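Local coordinates for protein Crov588 (Cafeteriavirus, PDB 6NYR) that is of unknown function but folds into a nearly closed ring of FNIP-type leucine-rich repeats, at residues F236-N241 with G259-Q264. Numbering follows the deposited sequence.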
ATOM      1  N   PHE A 236      -3.940 -12.251  21.651  1.00 40.55           N
ATOM      2  CA  PHE A 236      -5.151 -12.013  22.419  1.00 43.38           C
ATOM      3  C   PHE A 236      -5.997 -10.914  21.779  1.00 43.12           C
ATOM      4  O   PHE A 236      -5.539 -10.148  20.929  1.00 40.52           O
ATOM      5  CB  PHE A 236      -4.835 -11.624  23.871  1.00 40.25           C
ATOM      6  CG  PHE A 236      -4.268 -12.743  24.683  1.00 43.87           C
ATOM      7  CD1 PHE A 236      -5.067 -13.795  25.080  1.00 44.39           C
ATOM      8  CD2 PHE A 236      -2.935 -12.740  25.056  1.00 45.93           C
ATOM      9  CE1 PHE A 236      -4.547 -14.834  25.821  1.00 46.64           C
ATOM     10  CE2 PHE A 236      -2.409 -13.772  25.802  1.00 46.29           C
ATOM     11  CZ  PHE A 236      -3.217 -14.820  26.185  1.00 46.38           C
ATOM     12  N   GLY A 237      -7.252 -10.830  22.223  1.00 44.39           N
ATOM     13  CA  GLY A 237      -8.190  -9.858  21.714  1.00 46.57           C
ATOM     14  C   GLY A 237      -8.323  -8.640  22.613  1.00 47.00           C
ATOM     15  O   GLY A 237      -7.603  -8.467  23.598  1.00 47.22           O
ATOM     16  N   ARG A 238      -9.278  -7.782  22.249  1.00 45.50           N
ATOM     17  CA  ARG A 238      -9.412  -6.487  22.904  1.00 46.62           C
ATOM     18  C   ARG A 238      -9.509  -6.633  24.417  1.00 47.33           C
ATOM     19  O   ARG A 238      -8.786  -5.966  25.166  1.00 49.06           O
ATOM     20  CB  ARG A 238     -10.638  -5.757  22.351  1.00 43.96           C
ATOM     21  CG  ARG A 238     -10.780  -4.321  22.829  1.00 44.73           C
ATOM     22  CD  ARG A 238     -12.167  -3.774  22.532  1.00 43.69           C
ATOM     23  NE  ARG A 238     -12.343  -2.412  23.031  1.00 47.11           N
ATOM     24  CZ  ARG A 238     -12.822  -2.084  24.227  1.00 47.92           C
ATOM     25  NH1 ARG A 238     -13.190  -3.018  25.089  1.00 47.38           N
ATOM     26  NH2 ARG A 238     -12.934  -0.809  24.558  1.00 49.35           N
ATOM     27  N   ASN A 239     -10.409  -7.495  24.887  1.00 45.12           N
ATOM     28  CA  ASN A 239     -10.821  -7.493  26.282  1.00 43.75           C
ATOM     29  C   ASN A 239     -10.012  -8.417  27.184  1.00 43.49           C
ATOM     30  O   ASN A 239     -10.209  -8.379  28.404  1.00 41.93           O
ATOM     31  CB  ASN A 239     -12.298  -7.889  26.388  1.00 43.14           C
ATOM     32  CG  ASN A 239     -13.233  -6.805  25.898  1.00 43.06           C
ATOM     33  OD1 ASN A 239     -12.797  -5.737  25.469  1.00 41.45           O
ATOM     34  ND2 ASN A 239     -14.532  -7.084  25.936  1.00 45.13           N
ATOM     35  N   PHE A 240      -9.134  -9.255  26.640  1.00 43.61           N
ATOM     36  CA  PHE A 240      -8.400 -10.172  27.502  1.00 44.88           C
ATOM     37  C   PHE A 240      -7.566  -9.393  28.514  1.00 48.38           C
ATOM     38  O   PHE A 240      -6.715  -8.581  28.136  1.00 47.12           O
ATOM     39  CB  PHE A 240      -7.489 -11.094  26.707  1.00 44.93           C
ATOM     40  CG  PHE A 240      -6.613 -11.947  27.582  1.00 45.53           C
ATOM     41  CD1 PHE A 240      -7.097 -13.113  28.146  1.00 48.75           C
ATOM     42  CD2 PHE A 240      -5.316 -11.554  27.877  1.00 46.86           C
ATOM     43  CE1 PHE A 240      -6.293 -13.888  28.966  1.00 49.87           C
ATOM     44  CE2 PHE A 240      -4.512 -12.320  28.694  1.00 48.32           C
ATOM     45  CZ  PHE A 240      -5.003 -13.491  29.241  1.00 48.63           C
ATOM     46  N   ASN A 241      -7.795  -9.654  29.798  1.00 51.45           N
ATOM     47  CA  ASN A 241      -7.086  -8.961  30.864  1.00 50.73           C
ATOM     48  C   ASN A 241      -7.036  -9.852  32.107  1.00 50.62           C
ATOM     49  O   ASN A 241      -7.550  -9.520  33.176  1.00 51.89           O
ATOM     50  CB  ASN A 241      -7.749  -7.619  31.169  1.00 48.55           C
ATOM     51  CG  ASN A 241      -6.863  -6.701  31.994  1.00 47.52           C
ATOM     52  OD1 ASN A 241      -5.645  -6.886  32.051  1.00 45.61           O
ATOM     53  ND2 ASN A 241      -7.469  -5.710  32.644  1.00 45.18           N
ATOM     54  N   GLY A 259      -3.914  -7.605  23.438  1.00 46.12           N
ATOM     55  CA  GLY A 259      -4.900  -6.682  22.922  1.00 45.60           C
ATOM     56  C   GLY A 259      -5.020  -5.437  23.780  1.00 44.43           C
ATOM     57  O   GLY A 259      -4.234  -5.191  24.698  1.00 46.01           O
ATOM     58  N   ARG A 260      -6.055  -4.651  23.484  1.00 43.09           N
ATOM     59  CA  ARG A 260      -6.195  -3.331  24.091  1.00 45.69           C
ATOM     60  C   ARG A 260      -6.084  -3.376  25.611  1.00 45.62           C
ATOM     61  O   ARG A 260      -5.294  -2.635  26.207  1.00 43.57           O
ATOM     62  CB  ARG A 260      -7.533  -2.715  23.670  1.00 45.18           C
ATOM     63  CG  ARG A 260      -7.818  -1.363  24.308  1.00 47.83           C
ATOM     64  CD  ARG A 260      -9.030  -0.687  23.678  1.00 48.79           C
ATOM     65  NE  ARG A 260      -9.277   0.623  24.271  1.00 52.74           N
ATOM     66  CZ  ARG A 260      -9.925   0.813  25.417  1.00 55.11           C
ATOM     67  NH1 ARG A 260     -10.395  -0.223  26.094  1.00 53.63           N
ATOM     68  NH2 ARG A 260     -10.103   2.039  25.883  1.00 57.35           N
ATOM     69  N   ASN A 261      -6.862  -4.244  26.258  1.00 45.66           N
ATOM     70  CA  ASN A 261      -7.147  -4.081  27.677  1.00 44.94           C
ATOM     71  C   ASN A 261      -6.172  -4.789  28.611  1.00 45.47           C
ATOM     72  O   ASN A 261      -6.256  -4.577  29.826  1.00 47.66           O
ATOM     73  CB  ASN A 261      -8.566  -4.585  27.988  1.00 44.67           C
ATOM     74  CG  ASN A 261      -9.652  -3.691  27.419  1.00 44.61           C
ATOM     75  OD1 ASN A 261      -9.372  -2.649  26.813  1.00 41.86           O
ATOM     76  ND2 ASN A 261     -10.903  -4.098  27.605  1.00 43.38           N
ATOM     77  N   PHE A 262      -5.269  -5.624  28.109  1.00 45.09           N
ATOM     78  CA  PHE A 262      -4.375  -6.327  29.019  1.00 45.84           C
ATOM     79  C   PHE A 262      -3.511  -5.330  29.784  1.00 48.64           C
ATOM     80  O   PHE A 262      -2.776  -4.542  29.181  1.00 45.53           O
ATOM     81  CB  PHE A 262      -3.480  -7.309  28.280  1.00 44.83           C
ATOM     82  CG  PHE A 262      -2.495  -8.001  29.177  1.00 43.60           C
ATOM     83  CD1 PHE A 262      -2.850  -9.153  29.859  1.00 47.80           C
ATOM     84  CD2 PHE A 262      -1.226  -7.486  29.363  1.00 43.89           C
ATOM     85  CE1 PHE A 262      -1.948  -9.791  30.690  1.00 48.05           C
ATOM     86  CE2 PHE A 262      -0.321  -8.116  30.195  1.00 45.83           C
ATOM     87  CZ  PHE A 262      -0.682  -9.271  30.859  1.00 46.67           C
ATOM     88  N   ASN A 263      -3.575  -5.382  31.110  1.00 51.63           N
ATOM     89  CA  ASN A 263      -2.842  -4.457  31.960  1.00 49.80           C
ATOM     90  C   ASN A 263      -2.530  -5.142  33.292  1.00 50.34           C
ATOM     91  O   ASN A 263      -2.852  -4.669  34.373  1.00 48.11           O
ATOM     92  CB  ASN A 263      -3.650  -3.177  32.161  1.00 48.54           C
ATOM     93  CG  ASN A 263      -2.822  -2.060  32.767  1.00 49.85           C
ATOM     94  OD1 ASN A 263      -1.590  -2.135  32.809  1.00 47.39           O
ATOM     95  ND2 ASN A 263      -3.488  -1.015  33.236  1.00 51.67           N
ATOM     96  N   GLN A 264      -1.876  -6.298  33.215  1.00 53.59           N
ATOM     97  CA  GLN A 264      -1.510  -7.077  34.388  1.00 54.30           C
ATOM     98  C   GLN A 264       0.002  -7.080  34.575  1.00 52.66           C
ATOM     99  O   GLN A 264       0.765  -6.949  33.614  1.00 51.70           O
ATOM    100  CB  GLN A 264      -1.999  -8.526  34.271  1.00 53.80           C
ATOM    101  CG  GLN A 264      -3.507  -8.665  34.202  1.00 54.54           C
ATOM    102  CD  GLN A 264      -4.199  -8.163  35.454  1.00 53.19           C
ATOM    103  OE1 GLN A 264      -3.739  -8.397  36.577  1.00 50.27           O
ATOM    104  NE2 GLN A 264      -5.306  -7.458  35.267  1.00 52.54           N
TER
HETATM  105  O   HOH W   1      -5.908  -8.209  25.809  1.00 30.32           O
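Asn241 OD1 accepts the backbone N-H of Asn263 at 2.7 Å, and a backbone bond from Asn261 N to Arg238 O, 2.8 Å, joins the same two loops nearer their starts. The amide reaches across because CG of Asn241 lies anti to its own backbone N (chi1 -165°). Asn263 N sits above the carbonyl plane of that amide, well off the lone-pair directions, and Gln264 NE2 adds a second, weak bond to the same oxygen (3.3 Å). One rung along, Asn263 OD1 takes the backbone N of Asn285, while Asn241 N is itself bound by Asn219 OD1, so the contact is one step of an asparagine ladder, as in other leucine-rich repeats. A water bridges the two loops, donating to Gly237 O and to Phe240 O and weakly accepting from Gly259 N at 3.2 Å. Beside it Gly259 CA gives a C-H...O contact to Gly237 O, 3.3 Å, an approach open to Gly259 because it has no side chain.

At the solvent-facing end Arg238 and Arg260 run alongside each other, extended, with guanidinium planes 8° apart and Arg238 NH2 3.0 Å from Arg260 NH1. Arg238 NH1 is held in plane by Asn239 OD1 (2.8 Å); the matching bond of Arg260 to Asn261 is weak. In the buried interior, the Phe240 and Phe262 rings lie side by side, CE2 to CD1 3.8 Å.

Between these two repeats like groups thus lie next to like: the asparagine bonds continue to the flanking repeats through Asn219 and Asn285, whereas the neighbouring arginine charges probably oppose each other, their cost perhaps eased by the adjacent amide oxygens.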